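Chromosome-partitioning protein Spo0J (Thermus thermophilus HB27, PDB 1VZ0) binds the plasmid centromere-like DNA site parS, stimulates the ATPase activity of Soj and is probably involved in chromosome partitioning. Local coordinates at residues Leu158-Glu163 with Glu187-Gly192; Lys57-Pro62 with Glu91-Val96; Leu64-Gly69 with Leu99-Ala104; Glu172-His177 with Leu201-Ala206. One frame throughout, in Å; residues are numbered along the deposited sequence.

Contact 1: Leu158-Glu163 with Glu187-Gly192; sequences LQLPPE and EDRLWG
Pro161, the N-cap residue of helix 162-169, faces Leu190 in the first turn of helix 189-199, their CA atoms 7.4 Å apart, so that two helix starts of the all-helical ParB HTH domain meet side by side. The pyrrolidine ring of Pro161 carries the apolar part of the contact. Its CG lies 4.0 Å from Leu190 CD2, the two side chains running antiparallel past one another, while its CD rests 4.2 Å from Arg189 CD. The Arg189 chain lies roughly perpendicular to the proline side chain. With CG beside the backbone N (chi1 -67°) and the chain extended from CG to NE, it runs alongside the loop before helix 162-169 and brings its guanidinium to Gln159, whose carbonyl O lies at the edge of that group and near its plane. NE is held by a hydrogen bond to Leu184 O, just after helix 175-183. Leu160, a buried residue, brings CD2 near Arg189 CD and also packs on Ala178 and Leu181 of helix 175-183. At the other end of the contact Glu163 turns its carboxylate to the second subunit: OE1 is hydrogen-bonded to Ser53 OG of that chain. Between Gln159 and Arg189 a single water completes the link, donating to Gln159 O at 2.7 Å and accepting from Arg189 NH2 at 2.8 Å.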
loop_
_atom_site.group_PDB
_atom_site.type_symbol
_atom_site.label_atom_id
_atom_site.label_comp_id
_atom_site.label_asym_id
_atom_site.label_seq_id
_atom_site.Cartn_x
_atom_site.Cartn_y
_atom_site.Cartn_z
ATOM N N LEU C 158 7.883 -14.586 -6.193
ATOM C CA LEU C 158 9.162 -14.320 -5.549
ATOM C C LEU C 158 10.403 -14.835 -6.268
ATOM O O LEU C 158 11.517 -14.554 -5.839
ATOM C CB LEU C 158 9.145 -14.832 -4.109
ATOM C CG LEU C 158 8.086 -14.139 -3.245
ATOM C CD1 LEU C 158 8.172 -14.655 -1.828
ATOM C CD2 LEU C 158 8.291 -12.630 -3.275
ATOM N N GLN C 159 10.242 -15.586 -7.350
ATOM C CA GLN C 159 11.427 -16.028 -8.052
ATOM C C GLN C 159 11.721 -15.112 -9.225
ATOM O O GLN C 159 12.638 -15.358 -10.008
ATOM C CB GLN C 159 11.296 -17.484 -8.497
ATOM C CG GLN C 159 10.017 -17.856 -9.173
ATOM C CD GLN C 159 9.814 -19.362 -9.208
ATOM O OE1 GLN C 159 9.728 -20.007 -8.161
ATOM N NE2 GLN C 159 9.741 -19.930 -10.411
ATOM N N LEU C 160 10.948 -14.034 -9.334
ATOM C CA LEU C 160 11.153 -13.070 -10.412
ATOM C C LEU C 160 12.251 -12.086 -10.004
ATOM O O LEU C 160 12.488 -11.856 -8.822
ATOM C CB LEU C 160 9.850 -12.300 -10.715
ATOM C CG LEU C 160 8.718 -13.005 -11.485
ATOM C CD1 LEU C 160 7.498 -12.086 -11.578
ATOM C CD2 LEU C 160 9.187 -13.364 -12.894
ATOM N N PRO C 161 12.960 -11.521 -10.976
ATOM C CA PRO C 161 14.012 -10.567 -10.608
ATOM C C PRO C 161 13.394 -9.315 -9.969
ATOM O O PRO C 161 12.265 -8.938 -10.287
ATOM C CB PRO C 161 14.699 -10.277 -11.939
ATOM C CG PRO C 161 13.620 -10.551 -12.962
ATOM C CD PRO C 161 12.936 -11.771 -12.425
ATOM N N PRO C 162 14.118 -8.673 -9.038
ATOM C CA PRO C 162 13.644 -7.464 -8.350
ATOM C C PRO C 162 12.980 -6.416 -9.260
ATOM O O PRO C 162 11.898 -5.921 -8.945
ATOM C CB PRO C 162 14.909 -6.934 -7.671
ATOM C CG PRO C 162 15.657 -8.204 -7.339
ATOM C CD PRO C 162 15.480 -9.036 -8.601
ATOM N N GLU C 163 13.606 -6.079 -10.382
ATOM C CA GLU C 163 13.008 -5.089 -11.284
ATOM C C GLU C 163 11.644 -5.524 -11.847
ATOM O O GLU C 163 10.780 -4.687 -12.112
ATOM C CB GLU C 163 13.972 -4.718 -12.428
ATOM C CG GLU C 163 14.795 -5.848 -12.968
ATOM C CD GLU C 163 16.044 -6.105 -12.149
ATOM O OE1 GLU C 163 16.982 -5.290 -12.233
ATOM O OE2 GLU C 163 16.086 -7.114 -11.418
ATOM N N GLU C 187 17.485 -16.419 -17.109
ATOM C CA GLU C 187 18.371 -15.480 -17.785
ATOM C C GLU C 187 17.760 -14.696 -18.944
ATOM O O GLU C 187 18.447 -13.907 -19.591
ATOM C CB GLU C 187 19.646 -16.203 -18.259
ATOM C CG GLU C 187 19.428 -17.413 -19.158
ATOM C CD GLU C 187 18.964 -18.668 -18.412
ATOM O OE1 GLU C 187 18.820 -19.720 -19.076
ATOM O OE2 GLU C 187 18.743 -18.617 -17.181
ATOM N N ASP C 188 16.473 -14.897 -19.204
ATOM C CA ASP C 188 15.813 -14.179 -20.287
ATOM C C ASP C 188 14.708 -13.289 -19.753
ATOM O O ASP C 188 14.071 -12.559 -20.505
ATOM C CB ASP C 188 15.201 -15.168 -21.277
ATOM C CG ASP C 188 16.243 -15.991 -21.989
ATOM O OD1 ASP C 188 15.906 -17.100 -22.456
ATOM O OD2 ASP C 188 17.396 -15.522 -22.086
ATOM N N ARG C 189 14.486 -13.343 -18.447
ATOM C CA ARG C 189 13.408 -12.579 -17.843
ATOM C C ARG C 189 13.538 -11.069 -17.927
ATOM O O ARG C 189 12.549 -10.374 -18.165
ATOM C CB ARG C 189 13.213 -13.048 -16.404
ATOM C CG ARG C 189 12.692 -14.470 -16.369
ATOM C CD ARG C 189 12.575 -15.056 -14.972
ATOM N NE ARG C 189 12.097 -16.429 -15.085
ATOM C CZ ARG C 189 12.087 -17.320 -14.099
ATOM N NH1 ARG C 189 11.623 -18.541 -14.333
ATOM N NH2 ARG C 189 12.539 -16.997 -12.891
ATOM N N LEU C 190 14.745 -10.551 -17.732
ATOM C CA LEU C 190 14.931 -9.114 -17.828
ATOM C C LEU C 190 14.634 -8.701 -19.261
ATOM O O LEU C 190 13.901 -7.735 -19.503
ATOM C CB LEU C 190 16.354 -8.710 -17.427
ATOM C CG LEU C 190 16.557 -8.715 -15.909
ATOM C CD1 LEU C 190 17.952 -8.195 -15.549
ATOM C CD2 LEU C 190 15.491 -7.837 -15.261
ATOM N N TRP C 191 15.189 -9.441 -20.213
ATOM C CA TRP C 191 14.939 -9.134 -21.607
ATOM C C TRP C 191 13.430 -9.099 -21.852
ATOM O O TRP C 191 12.905 -8.170 -22.472
ATOM C CB TRP C 191 15.559 -10.187 -22.514
ATOM C CG TRP C 191 15.218 -9.936 -23.946
ATOM C CD1 TRP C 191 15.721 -8.951 -24.745
ATOM C CD2 TRP C 191 14.214 -10.603 -24.717
ATOM N NE1 TRP C 191 15.090 -8.958 -25.964
ATOM C CE2 TRP C 191 14.161 -9.966 -25.975
ATOM C CE3 TRP C 191 13.352 -11.678 -24.467
ATOM C CZ2 TRP C 191 13.277 -10.366 -26.984
ATOM C CZ3 TRP C 191 12.471 -12.076 -25.469
ATOM C CH2 TRP C 191 12.443 -11.420 -26.712
ATOM N N GLY C 192 12.735 -10.123 -21.364
ATOM C CA GLY C 192 11.299 -10.179 -21.552
ATOM C C GLY C 192 10.577 -8.991 -20.944
ATOM O O GLY C 192 9.622 -8.463 -21.534
HETATM O O HOH W 1 14.336 -14.971 -12.022
#

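Contact 2: Lys57-Pro62 with Glu91-Val96; sequences KGLLQP and EVPAVV
Leu59 reaches strand 91-96 through an unstaggered first torsion (chi1 -113°) followed by an extended second one (chi2 -172°), which together carry CD1 to the flank of Val92 while CB stays beside the CD and CG atoms of Pro93. On the strand, Val95 holds CG2 beside its backbone N and anti to the carbonyl carbon, and this is the branch that meets Pro62. Three apolar contacts result. Leu59 CD1 comes within 3.9 Å of Val92 CB and is nearly as near to CG1, the two side chains meeting at a slant. Leu59 CB lies 3.8 Å from Pro93 CD, with CG of the same ring almost as close, so the leucine meets the proline with the root of its side chain and the valine with its tip. Farther along, Pro62 CB touches Val95 CG2 at 4.1 Å. The backbones come together most closely here, Pro62 CA standing 4.9 Å from Ala94 CA and 3.9 Å from Pro93 O. No hydrogen bond joins the two segments; pairing begins just beyond Pro62, where Val95 bonds through its backbone to Leu63 and Val65. Arg80 and Ala84 of helix 78-86 pack on Leu59 and Val92 respectively. Residues Glu91 to Ala94 also pair antiparallel with a strand of the second subunit, so the sheet continues across the interface. Gly58, with its positive phi, ends helix 38-57, and what follows is the loop that links this helix to strand 63-68, which runs parallel to strand 91-96 in the mixed sheet of the ParB N-terminal domain.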
loop_
_atom_site.group_PDB
_atom_site.type_symbol
_atom_site.label_atom_id
_atom_site.label_comp_id
_atom_site.label_asym_id
_atom_site.label_seq_id
_atom_site.Cartn_x
_atom_site.Cartn_y
_atom_site.Cartn_z
ATOM N N LYS C 57 -15.682 11.087 20.567
ATOM C CA LYS C 57 -16.305 9.852 21.021
ATOM C C LYS C 57 -15.366 8.766 21.527
ATOM O O LYS C 57 -15.821 7.683 21.887
ATOM C CB LYS C 57 -17.191 9.272 19.914
ATOM C CG LYS C 57 -16.613 9.390 18.515
ATOM C CD LYS C 57 -16.925 10.748 17.899
ATOM C CE LYS C 57 -18.424 10.923 17.669
ATOM N NZ LYS C 57 -18.762 12.250 17.075
ATOM N N GLY C 58 -14.069 9.045 21.571
ATOM C CA GLY C 58 -13.134 8.035 22.037
ATOM C C GLY C 58 -12.863 7.004 20.956
ATOM O O GLY C 58 -13.351 7.133 19.835
ATOM N N LEU C 59 -12.100 5.969 21.286
ATOM C CA LEU C 59 -11.769 4.944 20.307
ATOM C C LEU C 59 -12.942 4.166 19.728
ATOM O O LEU C 59 -13.860 3.762 20.438
ATOM C CB LEU C 59 -10.759 3.957 20.887
ATOM C CG LEU C 59 -9.383 3.993 20.217
ATOM C CD1 LEU C 59 -8.518 2.854 20.733
ATOM C CD2 LEU C 59 -9.558 3.884 18.719
ATOM N N LEU C 60 -12.874 3.955 18.416
ATOM C CA LEU C 60 -13.883 3.219 17.661
ATOM C C LEU C 60 -13.972 1.766 18.130
ATOM O O LEU C 60 -14.824 1.413 18.950
ATOM C CB LEU C 60 -13.547 3.267 16.153
ATOM C CG LEU C 60 -12.114 3.008 15.645
ATOM C CD1 LEU C 60 -12.116 2.741 14.151
ATOM C CD2 LEU C 60 -11.244 4.195 15.946
ATOM N N GLN C 61 -13.095 0.927 17.591
ATOM C CA GLN C 61 -13.055 -0.478 17.952
ATOM C C GLN C 61 -11.851 -0.766 18.829
ATOM O O GLN C 61 -10.862 -0.039 18.804
ATOM C CB GLN C 61 -13.026 -1.354 16.698
ATOM C CG GLN C 61 -14.371 -1.420 15.989
ATOM C CD GLN C 61 -15.517 -1.784 16.934
ATOM O OE1 GLN C 61 -15.888 -1.003 17.816
ATOM N NE2 GLN C 61 -16.078 -2.977 16.755
ATOM N N PRO C 62 -11.924 -1.841 19.619
ATOM C CA PRO C 62 -10.857 -2.255 20.532
ATOM C C PRO C 62 -9.484 -2.412 19.900
ATOM O O PRO C 62 -9.364 -2.764 18.730
ATOM C CB PRO C 62 -11.367 -3.587 21.071
ATOM C CG PRO C 62 -12.843 -3.451 20.991
ATOM C CD PRO C 62 -13.034 -2.807 19.650
ATOM N N GLU C 91 -7.187 6.961 28.473
ATOM C CA GLU C 91 -7.514 5.552 28.524
ATOM C C GLU C 91 -8.231 5.128 27.255
ATOM O O GLU C 91 -8.930 5.921 26.628
ATOM C CB GLU C 91 -8.382 5.263 29.743
ATOM C CG GLU C 91 -7.666 5.493 31.065
ATOM C CD GLU C 91 -8.577 5.296 32.258
ATOM O OE1 GLU C 91 -8.091 5.404 33.406
ATOM O OE2 GLU C 91 -9.781 5.037 32.046
ATOM N N VAL C 92 -8.046 3.871 26.877
ATOM C CA VAL C 92 -8.668 3.335 25.676
ATOM C C VAL C 92 -9.123 1.908 25.925
ATOM O O VAL C 92 -8.561 1.204 26.760
ATOM C CB VAL C 92 -7.681 3.311 24.487
ATOM C CG1 VAL C 92 -7.259 4.723 24.124
ATOM C CG2 VAL C 92 -6.463 2.474 24.845
ATOM N N PRO C 93 -10.158 1.463 25.204
ATOM C CA PRO C 93 -10.670 0.103 25.362
ATOM C C PRO C 93 -9.713 -0.871 24.687
ATOM O O PRO C 93 -9.188 -0.590 23.607
ATOM C CB PRO C 93 -12.017 0.166 24.659
ATOM C CG PRO C 93 -11.747 1.115 23.544
ATOM C CD PRO C 93 -10.971 2.215 24.231
ATOM N N ALA C 94 -9.484 -2.016 25.317
ATOM C CA ALA C 94 -8.570 -2.990 24.750
ATOM C C ALA C 94 -8.918 -4.418 25.120
ATOM O O ALA C 94 -9.792 -4.677 25.952
ATOM C CB ALA C 94 -7.149 -2.679 25.196
ATOM N N VAL C 95 -8.226 -5.345 24.475
ATOM C CA VAL C 95 -8.407 -6.760 24.732
ATOM C C VAL C 95 -7.038 -7.357 24.983
ATOM O O VAL C 95 -6.190 -7.361 24.093
ATOM C CB VAL C 95 -9.037 -7.473 23.540
ATOM C CG1 VAL C 95 -9.062 -8.972 23.797
ATOM C CG2 VAL C 95 -10.442 -6.946 23.314
ATOM N N VAL C 96 -6.823 -7.850 26.198
ATOM C CA VAL C 96 -5.544 -8.442 26.567
ATOM C C VAL C 96 -5.544 -9.936 26.248
ATOM O O VAL C 96 -6.465 -10.654 26.620
ATOM C CB VAL C 96 -5.260 -8.230 28.077
ATOM C CG1 VAL C 96 -3.864 -8.718 28.424
ATOM C CG2 VAL C 96 -5.408 -6.754 28.428
#

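Contact 3: Leu64-Gly69 with Leu99-Ala104; sequences LVRPQG and LTDREA
Arg66 grips Asp101 end-on, NH1 and NH2 both donating to the single oxygen OD2, at 3.0 Å and 2.9 Å respectively, in a salt bridge. The two bonds arrive differently: NH2 uses the anti lone pair of OD2, whereas NH1 meets that oxygen from above the carboxylate plane, 47° out of it, with the guanidinium and carboxylate planes 64° apart. NH2 also donates to Leu99 O at 2.8 Å, with this carbonyl oxygen close to the guanidinium plane. The arginine therefore ties together the last residue before the N-cap and the first turn of helix 101-114. Its CG sits between the backbone N and the carbonyl carbon (chi1 71°), and the extended chain beyond it passes alongside Leu99, CD lying 4.4 Å from Leu99 CB. Leu64 CD2 adds an apolar touch on Leu99 CD1. Glu73, on neighbouring strand 71-76, forms a salt bridge to Arg66 NE and so probably helps to fix the turn of the guanidinium. Replacing Arg66 with a methionine would probably leave the carboxylate of Asp101 and the carbonyl of Leu99 without these donors, and Glu73 without its cationic mate. On the helix side, Thr100 and Glu103 bond reciprocally: Thr100 N donates to Glu103 OE2 at 2.9 Å and Glu103 N to Thr100 OG1. This capping box starts helix 101-114, which the arginine fastens to strand 63-68, the middle of this chain's three sheet strands, in the ParB N-terminal domain.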
loop_
_atom_site.group_PDB
_atom_site.type_symbol
_atom_site.label_atom_id
_atom_site.label_comp_id
_atom_site.label_asym_id
_atom_site.label_seq_id
_atom_site.Cartn_x
_atom_site.Cartn_y
_atom_site.Cartn_z
ATOM N N LEU C 64 -5.778 -4.364 20.127
ATOM C CA LEU C 64 -5.461 -5.722 20.527
ATOM C C LEU C 64 -4.083 -5.643 21.161
ATOM O O LEU C 64 -3.129 -5.180 20.534
ATOM C CB LEU C 64 -5.448 -6.654 19.315
ATOM C CG LEU C 64 -5.612 -8.151 19.611
ATOM C CD1 LEU C 64 -5.558 -8.930 18.310
ATOM C CD2 LEU C 64 -4.522 -8.633 20.552
ATOM N N VAL C 65 -3.981 -6.087 22.408
ATOM C CA VAL C 65 -2.712 -6.031 23.117
ATOM C C VAL C 65 -2.346 -7.332 23.820
ATOM O O VAL C 65 -3.158 -8.256 23.923
ATOM C CB VAL C 65 -2.738 -4.914 24.174
ATOM C CG1 VAL C 65 -3.133 -3.601 23.521
ATOM C CG2 VAL C 65 -3.730 -5.261 25.279
ATOM N N ARG C 66 -1.106 -7.398 24.286
ATOM C CA ARG C 66 -0.631 -8.555 25.028
ATOM C C ARG C 66 0.117 -8.032 26.247
ATOM O O ARG C 66 0.657 -6.920 26.227
ATOM C CB ARG C 66 0.299 -9.429 24.177
ATOM C CG ARG C 66 1.672 -8.837 23.892
ATOM C CD ARG C 66 2.576 -9.903 23.278
ATOM N NE ARG C 66 3.937 -9.428 23.065
ATOM C CZ ARG C 66 4.986 -10.230 22.907
ATOM N NH1 ARG C 66 6.193 -9.715 22.719
ATOM N NH2 ARG C 66 4.828 -11.553 22.949
ATOM N N PRO C 67 0.141 -8.815 27.334
ATOM C CA PRO C 67 0.832 -8.410 28.561
ATOM C C PRO C 67 2.341 -8.275 28.366
ATOM O O PRO C 67 2.971 -9.118 27.724
ATOM C CB PRO C 67 0.479 -9.529 29.537
ATOM C CG PRO C 67 -0.868 -9.987 29.060
ATOM C CD PRO C 67 -0.668 -10.024 27.564
ATOM N N GLN C 68 2.911 -7.209 28.918
ATOM C CA GLN C 68 4.348 -6.960 28.824
ATOM C C GLN C 68 4.870 -6.197 30.033
ATOM O O GLN C 68 4.502 -5.043 30.259
ATOM C CB GLN C 68 4.680 -6.177 27.552
ATOM C CG GLN C 68 5.062 -7.051 26.370
ATOM C CD GLN C 68 6.380 -7.775 26.583
ATOM O OE1 GLN C 68 6.537 -8.533 27.540
ATOM N NE2 GLN C 68 7.336 -7.542 25.689
ATOM N N GLY C 69 5.732 -6.856 30.803
ATOM C CA GLY C 69 6.308 -6.241 31.984
ATOM C C GLY C 69 5.287 -5.634 32.931
ATOM O O GLY C 69 4.439 -6.333 33.493
ATOM N N LEU C 99 0.059 -13.829 24.244
ATOM C CA LEU C 99 0.584 -14.258 22.958
ATOM C C LEU C 99 2.101 -14.340 22.975
ATOM O O LEU C 99 2.772 -13.434 23.479
ATOM C CB LEU C 99 0.159 -13.268 21.873
ATOM C CG LEU C 99 -1.328 -12.973 21.676
ATOM C CD1 LEU C 99 -1.496 -11.797 20.720
ATOM C CD2 LEU C 99 -2.027 -14.203 21.133
ATOM N N THR C 100 2.642 -15.425 22.425
ATOM C CA THR C 100 4.089 -15.572 22.362
ATOM C C THR C 100 4.583 -14.660 21.238
ATOM O O THR C 100 3.795 -14.218 20.393
ATOM C CB THR C 100 4.513 -17.029 22.047
ATOM O OG1 THR C 100 4.096 -17.383 20.720
ATOM C CG2 THR C 100 3.878 -17.992 23.046
ATOM N N ASP C 101 5.876 -14.371 21.227
ATOM C CA ASP C 101 6.435 -13.513 20.193
ATOM C C ASP C 101 6.024 -14.018 18.818
ATOM O O ASP C 101 5.616 -13.251 17.944
ATOM C CB ASP C 101 7.957 -13.490 20.303
ATOM C CG ASP C 101 8.433 -12.840 21.589
ATOM O OD1 ASP C 101 9.661 -12.750 21.801
ATOM O OD2 ASP C 101 7.573 -12.415 22.392
ATOM N N ARG C 102 6.123 -15.327 18.649
ATOM C CA ARG C 102 5.784 -15.982 17.403
ATOM C C ARG C 102 4.328 -15.740 16.973
ATOM O O ARG C 102 4.063 -15.474 15.795
ATOM C CB ARG C 102 6.086 -17.474 17.557
ATOM C CG ARG C 102 5.744 -18.337 16.376
ATOM C CD ARG C 102 6.116 -19.778 16.676
ATOM N NE ARG C 102 5.329 -20.719 15.888
ATOM C CZ ARG C 102 5.318 -20.744 14.563
ATOM N NH1 ARG C 102 6.058 -19.875 13.888
ATOM N NH2 ARG C 102 4.566 -21.628 13.915
ATOM N N GLU C 103 3.391 -15.817 17.917
ATOM C CA GLU C 103 1.977 -15.600 17.600
ATOM C C GLU C 103 1.742 -14.134 17.253
ATOM O O GLU C 103 0.945 -13.815 16.369
ATOM C CB GLU C 103 1.069 -15.962 18.788
ATOM C CG GLU C 103 1.252 -17.365 19.366
ATOM C CD GLU C 103 0.312 -17.637 20.534
ATOM O OE1 GLU C 103 -0.844 -18.039 20.283
ATOM O OE2 GLU C 103 0.728 -17.428 21.697
ATOM N N ALA C 104 2.426 -13.244 17.969
ATOM C CA ALA C 104 2.277 -11.814 17.748
ATOM C C ALA C 104 2.727 -11.462 16.337
ATOM O O ALA C 104 2.107 -10.640 15.662
ATOM C CB ALA C 104 3.083 -11.039 18.767
#

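Contact 4: Glu172-His177 with Leu201-Ala206; sequences EITAGH and LSVRQA
Val203 puts its CG2 methyl over one face of the His177 ring, 4.1 Å from the centroid of the imidazole and only 4° off the ring normal, a clear CH-pi contact. His177 has CG beside its backbone N (chi1 -73°), which swings the ring toward the start of helix 203-207, and Val203 places CG2 beside its own N, over that ring. The same methyl lies 3.5 Å from Thr174 OG1 and 3.8 Å from Gly176 C. Gly176 is the third partner, and its lack of a side chain is what admits the valine, since a CB there would collide with CG2. The two segments are helix starts within the helical ParB HTH domain, each opened by a hydroxyl N-cap. Thr174 OG1 accepts from His177 N at 3.2 Å and, weakly, from Gly176 N, while Ser202 and Gln205 fit a capping box, though the atoms there are crowded in the model and its details are doubtful. At the edge of the imidazole, near its plane, Ala206 CB lies 3.9 Å from ND1, a buried nitrogen with no partner in the model. With an alanine at His177, the Val203 methyl would probably lose the ring it rests on, and Ala206 CB its neighbour at the edge. Ile196 of helix 189-199 packs against both His177 and Ala206, joining a third helix to the pair.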
loop_
_atom_site.group_PDB
_atom_site.type_symbol
_atom_site.label_atom_id
_atom_site.label_comp_id
_atom_site.label_asym_id
_atom_site.label_seq_id
_atom_site.Cartn_x
_atom_site.Cartn_y
_atom_site.Cartn_z
ATOM N N GLU C 172 3.038 -1.041 -13.762
ATOM C CA GLU C 172 3.477 -0.958 -15.152
ATOM C C GLU C 172 3.181 -2.269 -15.888
ATOM O O GLU C 172 3.066 -2.277 -17.106
ATOM C CB GLU C 172 4.968 -0.629 -15.225
ATOM C CG GLU C 172 5.294 0.792 -14.802
ATOM C CD GLU C 172 6.788 1.072 -14.747
ATOM O OE1 GLU C 172 7.164 2.204 -14.376
ATOM O OE2 GLU C 172 7.582 0.164 -15.074
ATOM N N ILE C 173 3.084 -3.378 -15.149
ATOM C CA ILE C 173 2.730 -4.682 -15.734
ATOM C C ILE C 173 1.715 -5.349 -14.804
ATOM O O ILE C 173 1.537 -4.922 -13.658
ATOM C CB ILE C 173 3.940 -5.642 -15.914
ATOM C CG1 ILE C 173 4.526 -6.024 -14.560
ATOM C CG2 ILE C 173 5.004 -5.000 -16.807
ATOM C CD1 ILE C 173 5.734 -6.989 -14.661
ATOM N N THR C 174 1.051 -6.392 -15.281
ATOM C CA THR C 174 0.047 -7.067 -14.473
ATOM C C THR C 174 0.556 -8.382 -13.902
ATOM O O THR C 174 1.643 -8.842 -14.239
ATOM C CB THR C 174 -1.220 -7.397 -15.306
ATOM O OG1 THR C 174 -0.902 -8.417 -16.266
ATOM C CG2 THR C 174 -1.722 -6.154 -16.053
ATOM N N ALA C 175 -0.257 -8.994 -13.050
ATOM C CA ALA C 175 0.096 -10.273 -12.457
ATOM C C ALA C 175 0.252 -11.274 -13.599
ATOM O O ALA C 175 1.053 -12.212 -13.527
ATOM C CB ALA C 175 -0.999 -10.724 -11.509
ATOM N N GLY C 176 -0.523 -11.051 -14.655
ATOM C CA GLY C 176 -0.471 -11.921 -15.807
ATOM C C GLY C 176 0.863 -11.828 -16.522
ATOM O O GLY C 176 1.407 -12.842 -16.955
ATOM N N HIS C 177 1.384 -10.612 -16.654
ATOM C CA HIS C 177 2.669 -10.408 -17.312
ATOM C C HIS C 177 3.759 -11.122 -16.525
ATOM O O HIS C 177 4.687 -11.699 -17.095
ATOM C CB HIS C 177 3.014 -8.925 -17.360
ATOM C CG HIS C 177 2.205 -8.149 -18.343
ATOM N ND1 HIS C 177 2.257 -8.388 -19.699
ATOM C CD2 HIS C 177 1.349 -7.116 -18.172
ATOM C CE1 HIS C 177 1.471 -7.530 -20.321
ATOM N NE2 HIS C 177 0.910 -6.749 -19.418
ATOM N N LEU C 201 3.109 -4.582 -24.431
ATOM C CA LEU C 201 2.549 -5.901 -24.698
ATOM C C LEU C 201 1.423 -6.326 -23.775
ATOM O O LEU C 201 1.412 -5.984 -22.591
ATOM C CB LEU C 201 3.644 -6.957 -24.610
ATOM C CG LEU C 201 4.432 -7.292 -25.866
ATOM C CD1 LEU C 201 4.694 -6.035 -26.658
ATOM C CD2 LEU C 201 5.722 -8.011 -25.464
ATOM N N SER C 202 0.477 -7.080 -24.325
ATOM C CA SER C 202 -0.621 -7.607 -23.525
ATOM C C SER C 202 -0.097 -8.917 -22.913
ATOM O O SER C 202 0.977 -9.387 -23.275
ATOM C CB SER C 202 -1.835 -7.908 -24.411
ATOM O OG SER C 202 -1.554 -8.960 -25.322
ATOM N N VAL C 203 -0.847 -9.505 -21.992
ATOM C CA VAL C 203 -0.422 -10.761 -21.402
ATOM C C VAL C 203 -0.283 -11.812 -22.502
ATOM O O VAL C 203 0.718 -12.534 -22.566
ATOM C CB VAL C 203 -1.430 -11.248 -20.349
ATOM C CG1 VAL C 203 -1.085 -12.680 -19.896
ATOM C CG2 VAL C 203 -1.405 -10.299 -19.155
ATOM N N ARG C 204 -1.281 -11.883 -23.375
ATOM C CA ARG C 204 -1.268 -12.841 -24.476
ATOM C C ARG C 204 0.020 -12.740 -25.293
ATOM O O ARG C 204 0.653 -13.752 -25.589
ATOM C CB ARG C 204 -2.469 -12.605 -25.399
ATOM C CG ARG C 204 -2.557 -13.564 -26.581
ATOM C CD ARG C 204 -3.687 -13.142 -27.520
ATOM N NE ARG C 204 -3.780 -13.969 -28.725
ATOM C CZ ARG C 204 -4.267 -15.208 -28.758
ATOM N NH1 ARG C 204 -4.306 -15.881 -29.903
ATOM N NH2 ARG C 204 -4.727 -15.775 -27.649
ATOM N N GLN C 205 0.409 -11.528 -25.669
ATOM C CA GLN C 205 1.628 -11.390 -26.449
ATOM C C GLN C 205 2.871 -11.627 -25.602
ATOM O O GLN C 205 3.916 -11.982 -26.138
ATOM C CB GLN C 205 1.683 -10.030 -27.170
ATOM C CG GLN C 205 1.128 -8.870 -26.403
ATOM C CD GLN C 205 0.655 -7.730 -27.303
ATOM O OE1 GLN C 205 0.226 -6.688 -26.818
ATOM N NE2 GLN C 205 0.727 -7.931 -28.613
ATOM N N ALA C 206 2.767 -11.451 -24.285
ATOM C CA ALA C 206 3.921 -11.715 -23.423
ATOM C C ALA C 206 4.142 -13.237 -23.410
ATOM O O ALA C 206 5.263 -13.709 -23.279
ATOM C CB ALA C 206 3.672 -11.204 -22.015
#

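Overall arrangement
Along the chain, contacts 2 and 3 come first and interleave, their segments alternating; contacts 1 and 4 follow and interleave in the same way. The first pair belongs to the ParB N-terminal domain, with centres 17 Å apart, and meets in the sheet where strands 63-68 and 91-96 are neighbours, Val96 packing on Val65 and Pro67. The second pair, with centres 14 Å apart, belongs to the HTH domain and is built on helices 162-169, 175-183, 189-199 and 203-207; contact 1 joins the first to the third, contact 4 the second to the fourth. Between pairs, centres are 39 to 46 Å apart, on opposite sides of the chain's centre. The chain is thus elongated, and the second subunit touches contacts 1, 2 and 3, and so both domains.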